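Local coordinates for superoxide dismutase [Mn/Fe] (PDB 3AK2), which catalyses the dismutation of superoxide to dioxygen and hydrogen peroxide at one metal ion per subunit, being cambialistic and here loaded with manganese, at residues I24-I27 against M28-H32; T80-W83 against P84-P88. All blocks are in the same frame, centred on the assembly; numbering follows the deposited sequence.

Interaction 1 (I24-I27 against M28-H32); sequences IEEI and MKLHH. With MN (manganese (II) ion), chain E.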
ATOM      1  N   ILE A  24       4.605   7.092  29.357  1.00 13.28           N
ATOM      2  CA  ILE A  24       3.814   7.874  30.317  1.00 13.81           C
ATOM      3  C   ILE A  24       2.338   7.480  30.364  1.00 13.67           C
ATOM      4  O   ILE A  24       1.777   6.957  29.387  1.00 13.17           O
ATOM      5  CB  ILE A  24       3.939   9.413  30.098  1.00 14.09           C
ATOM      6  CG1 ILE A  24       3.533   9.808  28.672  1.00 14.82           C
ATOM      7  CG2 ILE A  24       5.348   9.902  30.452  1.00 14.45           C
ATOM      8  CD1 ILE A  24       3.353  11.309  28.468  1.00 15.40           C
ATOM      9  N   GLU A  25       1.718   7.750  31.510  1.00 13.48           N
ATOM     10  CA  GLU A  25       0.321   7.415  31.761  1.00 13.69           C
ATOM     11  C   GLU A  25      -0.631   7.961  30.699  1.00 13.22           C
ATOM     12  O   GLU A  25      -1.544   7.250  30.273  1.00 12.69           O
ATOM     13  CB  GLU A  25      -0.101   7.911  33.150  1.00 13.85           C
ATOM     14  CG  GLU A  25      -1.538   7.578  33.540  1.00 15.79           C
ATOM     15  CD  GLU A  25      -1.915   8.103  34.915  1.00 18.52           C
ATOM     16  OE1 GLU A  25      -1.578   9.265  35.225  1.00 21.36           O
ATOM     17  OE2 GLU A  25      -2.561   7.355  35.678  1.00 21.10           O
ATOM     18  N   GLU A  26      -0.430   9.209  30.275  1.00 13.14           N
ATOM     19  CA  GLU A  26      -1.368   9.823  29.334  1.00 13.40           C
ATOM     20  C   GLU A  26      -1.401   9.066  28.012  1.00 12.74           C
ATOM     21  O   GLU A  26      -2.468   8.893  27.423  1.00 12.95           O
ATOM     22  CB  GLU A  26      -1.072  11.302  29.086  1.00 13.65           C
ATOM     23  CG  GLU A  26      -2.185  11.986  28.291  1.00 15.53           C
ATOM     24  CD  GLU A  26      -1.898  13.428  27.933  1.00 17.38           C
ATOM     25  OE1 GLU A  26      -2.785  14.050  27.312  1.00 18.18           O
ATOM     26  OE2 GLU A  26      -0.803  13.936  28.255  1.00 19.49           O
ATOM     27  N   ILE A  27      -0.233   8.622  27.556  1.00 12.31           N
ATOM     28  CA  ILE A  27      -0.160   7.808  26.342  1.00 12.05           C
ATOM     29  C   ILE A  27      -0.906   6.493  26.529  1.00 12.31           C
ATOM     30  O   ILE A  27      -1.756   6.144  25.718  1.00 12.26           O
ATOM     31  CB  ILE A  27       1.287   7.533  25.900  1.00 11.84           C
ATOM     32  CG1 ILE A  27       1.924   8.819  25.365  1.00 12.25           C
ATOM     33  CG2 ILE A  27       1.323   6.425  24.833  1.00 11.73           C
ATOM     34  CD1 ILE A  27       3.404   8.703  25.066  1.00 13.36           C
ATOM     35  N   MET A  28      -0.608   5.775  27.605  1.00 11.84           N
ATOM     36  CA  MET A  28      -1.248   4.486  27.830  1.00 12.06           C
ATOM     37  C   MET A  28      -2.767   4.614  27.839  1.00 12.17           C
ATOM     38  O   MET A  28      -3.467   3.788  27.246  1.00 11.91           O
ATOM     39  CB  MET A  28      -0.759   3.847  29.128  1.00 11.98           C
ATOM     40  CG  MET A  28       0.728   3.511  29.161  1.00 12.62           C
ATOM     41  SD  MET A  28       1.276   2.418  27.836  1.00 11.92           S
ATOM     42  CE  MET A  28       0.312   0.939  28.148  1.00 13.73           C
ATOM     43  N   LYS A  29      -3.274   5.659  28.494  1.00 12.01           N
ATOM     44  CA  LYS A  29      -4.716   5.880  28.597  1.00 12.37           C
ATOM     45  C   LYS A  29      -5.364   6.190  27.245  1.00 12.18           C
ATOM     46  O   LYS A  29      -6.341   5.546  26.863  1.00 12.14           O
ATOM     47  CB  LYS A  29      -5.029   6.978  29.620  1.00 12.85           C
ATOM     48  CG  LYS A  29      -6.511   7.129  29.926  1.00 15.17           C
ATOM     49  CD  LYS A  29      -6.737   8.014  31.143  1.00 18.64           C
ATOM     50  CE  LYS A  29      -8.201   8.025  31.553  1.00 20.42           C
ATOM     51  NZ  LYS A  29      -8.638   6.710  32.098  1.00 22.59           N
ATOM     52  N   LEU A  30      -4.828   7.171  26.522  1.00 11.84           N
ATOM     53  CA  LEU A  30      -5.352   7.500  25.197  1.00 11.48           C
ATOM     54  C   LEU A  30      -5.215   6.321  24.246  1.00 10.97           C
ATOM     55  O   LEU A  30      -6.109   6.042  23.454  1.00 10.51           O
ATOM     56  CB  LEU A  30      -4.622   8.707  24.606  1.00 11.96           C
ATOM     57  CG  LEU A  30      -4.838  10.065  25.270  1.00 12.44           C
ATOM     58  CD1 LEU A  30      -3.793  11.046  24.773  1.00 13.36           C
ATOM     59  CD2 LEU A  30      -6.238  10.592  24.986  1.00 14.55           C
ATOM     60  N   HIS A  31      -4.086   5.634  24.330  1.00 10.58           N
ATOM     61  CA  HIS A  31      -3.776   4.558  23.403  1.00 10.35           C
ATOM     62  C   HIS A  31      -4.801   3.435  23.520  1.00 10.68           C
ATOM     63  O   HIS A  31      -5.267   2.883  22.518  1.00 10.82           O
ATOM     64  CB  HIS A  31      -2.381   4.026  23.696  1.00 10.55           C
ATOM     65  CG  HIS A  31      -1.757   3.304  22.547  1.00  9.63           C
ATOM     66  ND1 HIS A  31      -0.456   2.850  22.576  1.00  9.79           N
ATOM     67  CD2 HIS A  31      -2.246   2.972  21.329  1.00  9.11           C
ATOM     68  CE1 HIS A  31      -0.177   2.253  21.430  1.00  9.96           C
ATOM     69  NE2 HIS A  31      -1.244   2.322  20.653  1.00  8.77           N
ATOM     70  N   HIS A  32      -5.157   3.124  24.760  1.00 10.71           N
ATOM     71  CA  HIS A  32      -6.086   2.057  25.063  1.00 10.98           C
ATOM     72  C   HIS A  32      -7.527   2.499  24.831  1.00 11.17           C
ATOM     73  O   HIS A  32      -8.273   1.850  24.090  1.00 11.08           O
ATOM     74  CB  HIS A  32      -5.878   1.629  26.516  1.00 11.23           C
ATOM     75  CG  HIS A  32      -6.746   0.496  26.955  1.00 11.38           C
ATOM     76  ND1 HIS A  32      -7.609   0.594  28.025  1.00 11.95           N
ATOM     77  CD2 HIS A  32      -6.876  -0.766  26.479  1.00 12.10           C
ATOM     78  CE1 HIS A  32      -8.233  -0.558  28.189  1.00 12.47           C
ATOM     79  NE2 HIS A  32      -7.807  -1.399  27.265  1.00 13.11           N
TER
HETATM   80 MN    MN E 215      -1.291   1.957  18.493  1.00  9.38          MN
HETATM   81  O   HOH W   1      -1.027   1.522  16.434  1.00 14.55           O

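Interaction 2 (T80-W83 against P84-P88); sequences TIFW and PNMAP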
ATOM      1  N   THR A  80      -3.849  -6.122  20.991  1.00 10.24           N
ATOM      2  CA  THR A  80      -4.116  -7.215  21.924  1.00 11.09           C
ATOM      3  C   THR A  80      -2.834  -7.965  22.296  1.00 10.80           C
ATOM      4  O   THR A  80      -2.683  -8.400  23.438  1.00 10.91           O
ATOM      5  CB  THR A  80      -5.182  -8.169  21.342  1.00 11.28           C
ATOM      6  OG1 THR A  80      -6.432  -7.475  21.250  1.00 12.66           O
ATOM      7  CG2 THR A  80      -5.364  -9.425  22.198  1.00 12.98           C
ATOM      8  N   ILE A  81      -1.912  -8.095  21.346  1.00 10.20           N
ATOM      9  CA  ILE A  81      -0.607  -8.702  21.616  1.00 10.27           C
ATOM     10  C   ILE A  81       0.327  -7.691  22.302  1.00 10.35           C
ATOM     11  O   ILE A  81       1.051  -8.039  23.241  1.00 10.70           O
ATOM     12  CB  ILE A  81       0.028  -9.252  20.318  1.00 10.24           C
ATOM     13  CG1 ILE A  81      -0.881 -10.321  19.697  1.00  9.99           C
ATOM     14  CG2 ILE A  81       1.430  -9.802  20.589  1.00 10.73           C
ATOM     15  CD1 ILE A  81      -0.486 -10.736  18.290  1.00 11.07           C
ATOM     16  N   PHE A  82       0.279  -6.439  21.848  1.00 10.23           N
ATOM     17  CA  PHE A  82       1.142  -5.364  22.350  1.00 10.31           C
ATOM     18  C   PHE A  82       1.083  -5.177  23.872  1.00 10.24           C
ATOM     19  O   PHE A  82       2.128  -5.076  24.523  1.00 10.73           O
ATOM     20  CB  PHE A  82       0.790  -4.059  21.622  1.00 10.31           C
ATOM     21  CG  PHE A  82       1.673  -2.883  21.965  1.00 10.00           C
ATOM     22  CD1 PHE A  82       3.049  -2.939  21.785  1.00 10.65           C
ATOM     23  CD2 PHE A  82       1.107  -1.695  22.429  1.00  9.72           C
ATOM     24  CE1 PHE A  82       3.855  -1.835  22.092  1.00 10.94           C
ATOM     25  CE2 PHE A  82       1.898  -0.587  22.726  1.00 10.81           C
ATOM     26  CZ  PHE A  82       3.275  -0.658  22.562  1.00 10.88           C
ATOM     27  N   TRP A  83      -0.119  -5.139  24.447  1.00 10.32           N
ATOM     28  CA  TRP A  83      -0.219  -4.850  25.881  1.00 10.74           C
ATOM     29  C   TRP A  83       0.460  -5.901  26.780  1.00 10.98           C
ATOM     30  O   TRP A  83       1.314  -5.539  27.591  1.00 11.36           O
ATOM     31  CB  TRP A  83      -1.661  -4.605  26.336  1.00 10.91           C
ATOM     32  CG  TRP A  83      -2.482  -3.682  25.488  1.00 10.57           C
ATOM     33  CD1 TRP A  83      -3.701  -3.957  24.943  1.00  9.89           C
ATOM     34  CD2 TRP A  83      -2.177  -2.323  25.127  1.00  9.49           C
ATOM     35  NE1 TRP A  83      -4.173  -2.866  24.254  1.00 10.26           N
ATOM     36  CE2 TRP A  83      -3.264  -1.848  24.356  1.00  9.93           C
ATOM     37  CE3 TRP A  83      -1.104  -1.460  25.388  1.00 10.93           C
ATOM     38  CZ2 TRP A  83      -3.301  -0.559  23.827  1.00 11.59           C
ATOM     39  CZ3 TRP A  83      -1.144  -0.173  24.859  1.00 10.83           C
ATOM     40  CH2 TRP A  83      -2.237   0.261  24.088  1.00 11.25           C
ATOM     41  N   PRO A  84       0.083  -7.194  26.655  1.00 11.13           N
ATOM     42  CA  PRO A  84       0.766  -8.201  27.481  1.00 11.23           C
ATOM     43  C   PRO A  84       2.225  -8.459  27.094  1.00 11.35           C
ATOM     44  O   PRO A  84       2.966  -9.062  27.879  1.00 11.28           O
ATOM     45  CB  PRO A  84      -0.082  -9.458  27.280  1.00 11.49           C
ATOM     46  CG  PRO A  84      -0.737  -9.271  25.951  1.00 11.53           C
ATOM     47  CD  PRO A  84      -0.982  -7.795  25.831  1.00 11.40           C
ATOM     48  N   ASN A  85       2.637  -8.012  25.907  1.00 11.05           N
ATOM     49  CA  ASN A  85       4.053  -8.007  25.523  1.00 11.17           C
ATOM     50  C   ASN A  85       4.881  -7.081  26.413  1.00 11.45           C
ATOM     51  O   ASN A  85       6.111  -7.102  26.349  1.00 11.54           O
ATOM     52  CB  ASN A  85       4.232  -7.519  24.081  1.00 10.91           C
ATOM     53  CG  ASN A  85       4.152  -8.627  23.029  1.00 10.80           C
ATOM     54  OD1 ASN A  85       4.191  -8.323  21.838  1.00 10.46           O
ATOM     55  ND2 ASN A  85       4.066  -9.890  23.445  1.00 11.40           N
ATOM     56  N   MET A  86       4.211  -6.248  27.208  1.00 11.56           N
ATOM     57  CA  MET A  86       4.891  -5.335  28.125  1.00 11.98           C
ATOM     58  C   MET A  86       4.496  -5.642  29.562  1.00 12.37           C
ATOM     59  O   MET A  86       3.497  -6.316  29.811  1.00 12.25           O
ATOM     60  CB  MET A  86       4.573  -3.876  27.788  1.00 11.92           C
ATOM     61  CG  MET A  86       5.026  -3.467  26.395  1.00 11.67           C
ATOM     62  SD  MET A  86       4.725  -1.742  25.970  1.00 11.89           S
ATOM     63  CE  MET A  86       2.928  -1.692  25.908  1.00 12.12           C
ATOM     64  N   ALA A  87       5.302  -5.156  30.501  1.00 13.09           N
ATOM     65  CA  ALA A  87       5.038  -5.325  31.925  1.00 13.84           C
ATOM     66  C   ALA A  87       5.764  -4.223  32.679  1.00 14.52           C
ATOM     67  O   ALA A  87       6.750  -3.683  32.171  1.00 14.35           O
ATOM     68  CB  ALA A  87       5.510  -6.702  32.399  1.00 13.73           C
ATOM     69  N   PRO A  88       5.284  -3.879  33.892  1.00 15.35           N
ATOM     70  CA  PRO A  88       5.970  -2.865  34.689  1.00 16.02           C
ATOM     71  C   PRO A  88       7.448  -3.218  34.854  1.00 16.72           C
ATOM     72  O   PRO A  88       7.776  -4.401  35.004  1.00 16.49           O
ATOM     73  CB  PRO A  88       5.248  -2.933  36.040  1.00 16.16           C
ATOM     74  CG  PRO A  88       3.894  -3.439  35.714  1.00 15.89           C
ATOM     75  CD  PRO A  88       4.092  -4.406  34.583  1.00 15.55           C
TER

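Interaction 1 (I24-I27 against M28-H32)
Met28 N donates to Ile24 O at 3.2 Å in the opening turn of helix 25-54, with Ile24 in the N-cap position. Three more i to i+4 bonds follow in step: Lys29 N to Glu25 O, Leu30 N to Glu26 O, and His31 N to Ile27 O, the shortest of the four at 2.8 Å. Ile27 O is also brushed by His31 CB at 3.0 Å. The imidazole of His31, with CG anti to the backbone N (chi1 -159°), extends away from Ile24-Ile27 and binds manganese through NE2 at 2.2 Å. A water lies 2.1 Å from the metal, and His79, Asp165 and His169 complete the site.

On another side of the helix Glu26 and Leu30 run alongside each other, Glu26 CG lying 4.0 Å from Leu30 CD1, while Leu30 CG rests 3.4 Å from Glu26 O. The extended Glu26 chain carries its carboxylate on to a salt bridge with Lys176 of the second subunit. The Met28 chain bends at chi2 and chi3, CG passing 3.6 Å from Ile24 O before its end leads away. The arrangement is an N-terminal helical turn of the iron/manganese superoxide dismutase alpha-hairpin domain, here presenting the first metal-binding histidine in the chain.

Interaction 2 (T80-W83 against P84-P88)
Asn85 N reaches back to Ile81 O at 3.1 Å, an i to i+4 bond bent to 143° at the hydrogen. The next bond, Met86 N to Trp83 O at 3.0 Å, closes a type I beta turn from Trp83 to Met86; its donor sits well above the carbonyl plane. Pro84 has no N-H to give, and its ring CD instead packs 3.0 Å from Thr80 O.

Aromatic contacts centre on Met86. With chi2 extended (-178°) and the chain bent at chi3, its methyl CE comes over one face of the Phe82 ring, 3.7 Å from the centroid, in a CH-pi contact. SD lies more obliquely, 4.3 Å from that centroid, adding a Met-aromatic contact. The same CE approaches Trp83 CE3 at 4.1 Å, and within 80-83 Phe82 CD2 sits over one face of the indole, toward its rim.

Among the remaining side chains, Ile81 and Asn85 lie side by side, Ile81 CG2 meeting Asn85 OD1 at 3.4 Å. This buried amide is satisfied elsewhere: OD1 by Val163 N, ND2 by Ile161 O and Asp194. The turn leads out of helix 62-82 with Phe82 and Asn85 touching strand 159-165 and Pro84 packing on helix 192-205; Met86 and Phe82 both meet Trp186 of helix 179-186.

Overall arrangement
Interactions 1 and 2 come from the two long helices of the alpha-hairpin domain, the start of helix 25-54 and the end of helix 62-82 with the loop that follows it, and their centres lie 13 Å apart. They meet beside the manganese. His31 and Trp83 pack edge-to-face, with His31 CG 3.4 Å from Trp83 CH2, and Phe82 CE2 approaches His31 CE1 at 3.7 Å. Met28 CE adds a further apolar contact with Trp83 CZ3 at 3.8 Å. Interaction 1 therefore supplies a metal ligand, whereas 80-88 contributes second-shell aromatic rings around it, the nearest Phe82 side-chain atom about 6 Å from the manganese. His79, another ligand, immediately precedes segment 80-83.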